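Local coordinates for putative membrane protein COG4129 (Clostridium difficile, PDB 3KMI) that is of unproven function but probably belongs to a membrane-bound aromatic acid exporter, of which this is the helical C-terminal domain, at residues A[133-136]-A[137-141]. Residues are numbered along the deposited sequence; the frame is centred on the assembly and turned at random.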
ATOM      1  N   LYS A 133      -8.950 -10.742  -9.136  1.00 12.56           N
ATOM      2  CA  LYS A 133     -10.095  -9.968  -9.581  1.00 14.34           C
ATOM      3  C   LYS A 133     -11.379 -10.798  -9.393  1.00 14.16           C
ATOM      4  O   LYS A 133     -12.417 -10.275  -8.974  1.00 14.40           O
ATOM      5  CB  LYS A 133      -9.914  -9.517 -11.036  1.00 14.99           C
ATOM      6  CG  LYS A 133     -10.991  -8.533 -11.499  1.00 18.42           C
ATOM      7  CD  LYS A 133     -10.962  -8.324 -13.000  1.00 22.41           C
ATOM      8  CE  LYS A 133     -12.265  -7.645 -13.496  1.00 24.42           C
ATOM      9  NZ  LYS A 133     -12.598  -6.517 -12.576  1.00 26.32           N
ATOM     10  N   ARG A 134     -11.296 -12.100  -9.677  1.00 14.06           N
ATOM     11  CA  ARG A 134     -12.426 -12.985  -9.456  1.00 13.79           C
ATOM     12  C   ARG A 134     -12.863 -13.055  -7.980  1.00 13.80           C
ATOM     13  O   ARG A 134     -14.070 -13.077  -7.682  1.00 12.95           O
ATOM     14  CB  ARG A 134     -12.154 -14.370 -10.056  1.00 14.14           C
ATOM     15  CG  ARG A 134     -12.197 -14.385 -11.595  1.00 15.11           C
ATOM     16  CD  ARG A 134     -12.443 -15.826 -12.138  1.00 19.39           C
ATOM     17  NE  ARG A 134     -11.447 -16.748 -11.581  1.00 18.19           N
ATOM     18  CZ  ARG A 134     -10.240 -16.970 -12.105  1.00 19.30           C
ATOM     19  NH1 ARG A 134      -9.872 -16.366 -13.232  1.00 21.46           N
ATOM     20  NH2 ARG A 134      -9.404 -17.816 -11.516  1.00 16.62           N
ATOM     21  N   LEU A 135     -11.897 -13.038  -7.058  1.00 13.31           N
ATOM     22  CA  LEU A 135     -12.206 -13.065  -5.634  1.00 14.06           C
ATOM     23  C   LEU A 135     -12.815 -11.735  -5.153  1.00 15.20           C
ATOM     24  O   LEU A 135     -13.674 -11.735  -4.277  1.00 15.40           O
ATOM     25  CB  LEU A 135     -10.954 -13.400  -4.812  1.00 13.85           C
ATOM     26  CG  LEU A 135     -11.141 -13.580  -3.293  1.00 14.21           C
ATOM     27  CD1 LEU A 135     -12.127 -14.673  -2.955  1.00 14.70           C
ATOM     28  CD2 LEU A 135      -9.804 -13.878  -2.605  1.00 14.21           C
HETATM   29  N   MSE A 136     -12.350 -10.615  -5.714  1.00 16.22           N
HETATM   30  CA  MSE A 136     -12.914  -9.288  -5.410  1.00 17.12           C
HETATM   31  C   MSE A 136     -14.385  -9.263  -5.838  1.00 17.58           C
HETATM   32  O   MSE A 136     -15.250  -8.835  -5.072  1.00 17.35           O
HETATM   33  CB  MSE A 136     -12.145  -8.144  -6.116  1.00 17.22           C
HETATM   34  CG  MSE A 136     -10.665  -7.922  -5.708  1.00 19.97           C
HETATM   35 SE   MSE A 136      -9.907  -6.226  -6.377  0.40 24.96          SE
HETATM   36  CE  MSE A 136      -8.158  -6.247  -5.427  1.00 21.49           C
ATOM     37  N   ILE A 137     -14.664  -9.728  -7.058  1.00 17.79           N
ATOM     38  CA  ILE A 137     -16.048  -9.749  -7.570  1.00 18.47           C
ATOM     39  C   ILE A 137     -16.926 -10.658  -6.709  1.00 19.10           C
ATOM     40  O   ILE A 137     -18.070 -10.314  -6.406  1.00 18.75           O
ATOM     41  CB  ILE A 137     -16.135 -10.171  -9.075  1.00 18.73           C
ATOM     42  CG1 ILE A 137     -15.454  -9.133  -9.979  1.00 18.82           C
ATOM     43  CG2 ILE A 137     -17.621 -10.406  -9.526  1.00 18.38           C
ATOM     44  CD1 ILE A 137     -15.296  -9.604 -11.439  1.00 22.18           C
ATOM     45  N   SER A 138     -16.372 -11.798  -6.292  1.00 19.90           N
ATOM     46  CA  SER A 138     -17.116 -12.787  -5.510  1.00 20.76           C
ATOM     47  C   SER A 138     -17.401 -12.279  -4.107  1.00 20.73           C
ATOM     48  O   SER A 138     -18.500 -12.465  -3.597  1.00 20.79           O
ATOM     49  CB  SER A 138     -16.378 -14.135  -5.470  1.00 21.35           C
ATOM     50  OG  SER A 138     -16.808 -14.951  -4.387  1.00 22.48           O
HETATM   51  N   MSE A 139     -16.414 -11.646  -3.476  1.00 20.82           N
HETATM   52  CA  MSE A 139     -16.647 -11.066  -2.154  1.00 21.22           C
HETATM   53  C   MSE A 139     -17.693  -9.954  -2.222  1.00 21.86           C
HETATM   54  O   MSE A 139     -18.518  -9.829  -1.323  1.00 21.74           O
HETATM   55  CB  MSE A 139     -15.362 -10.530  -1.535  1.00 20.85           C
HETATM   56  CG  MSE A 139     -14.487 -11.568  -0.848  1.00 18.84           C
HETATM   57 SE   MSE A 139     -12.999 -10.637  -0.051  0.40 16.94          SE
HETATM   58  CE  MSE A 139     -14.094  -9.415   1.037  1.00 15.55           C
ATOM     59  N   LYS A 140     -17.649  -9.159  -3.289  1.00 23.04           N
ATOM     60  CA  LYS A 140     -18.570  -8.043  -3.454  1.00 24.69           C
ATOM     61  C   LYS A 140     -19.990  -8.527  -3.679  1.00 24.73           C
ATOM     62  O   LYS A 140     -20.948  -7.871  -3.256  1.00 25.36           O
ATOM     63  CB  LYS A 140     -18.147  -7.123  -4.606  1.00 25.30           C
ATOM     64  CG  LYS A 140     -18.873  -5.769  -4.594  1.00 27.87           C
ATOM     65  CD  LYS A 140     -18.723  -4.986  -5.897  1.00 30.42           C
ATOM     66  CE  LYS A 140     -19.907  -5.178  -6.842  1.00 31.47           C
ATOM     67  NZ  LYS A 140     -19.981  -4.064  -7.840  1.00 30.28           N
ATOM     68  N   ASN A 141     -20.123  -9.679  -4.330  1.00 24.77           N
ATOM     69  CA  ASN A 141     -21.437 -10.174  -4.760  1.00 25.06           C
ATOM     70  C   ASN A 141     -22.089 -11.186  -3.813  1.00 24.66           C
ATOM     71  O   ASN A 141     -23.058 -11.846  -4.164  1.00 25.41           O
ATOM     72  CB  ASN A 141     -21.366 -10.681  -6.205  1.00 25.06           C
ATOM     73  CG  ASN A 141     -21.240  -9.538  -7.224  1.00 26.57           C
ATOM     74  OD1 ASN A 141     -21.101  -8.355  -6.866  1.00 26.53           O
ATOM     75  ND2 ASN A 141     -21.310  -9.891  -8.503  1.00 28.58           N
TER
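Leu-135 and Met-139 stand one helical turn apart and form the buried face of this helix end. Met-139 is a selenomethionine, as is Met-136. Met-139 N donates to Leu-135 O at 2.9 Å, a regular helical bond. Leu-135 CD1 lies 4.4 Å from Met-139 CG, a light apolar contact. Met-139 CG also sits 3.5 Å from Leu-135 O. The Met-139 chi1 of -82° keeps CG beside the backbone N, and a bend at chi3 leads the tip away from Leu-135. Packing is tight on this face because two neighbouring helices cover the pair.

Lys-133 and Ile-137, in contrast, are exposed to solvent. Here Ile-137 packs along the backbone of the preceding turn. Its CG1 lies 3.4 Å from Lys-133 O, the same oxygen that accepts a 3.0 Å bond from Ile-137 N. The Lys-133 chain slants across the isoleucine, with CE nearest at 4.2 Å from Ile-137 CD1.

Ser-138 N to Arg-134 O and Lys-140 N to Met-136 O complete the series of four i to i+4 bonds. The helix then ends. Asn-141 is the first residue to leave helical backbone angles, and its N makes a weak bond to Ile-137 O.

The segment is the C-terminal end of helix 124-140, at the edge of a helical bundle. Leu-135 reaches Ile-107 of helix 103-117 and Leu-161 of helix 148-176. Met-139 touches Gln-104 on the first of these helices and Leu-157 and Leu-161 on the second. The extended chain of Met-136 also meets Leu-161. At the helix end, Lys-140 O accepts a weak hydrogen bond from Arg-148 of the second subunit, so this end also borders the dimer partner.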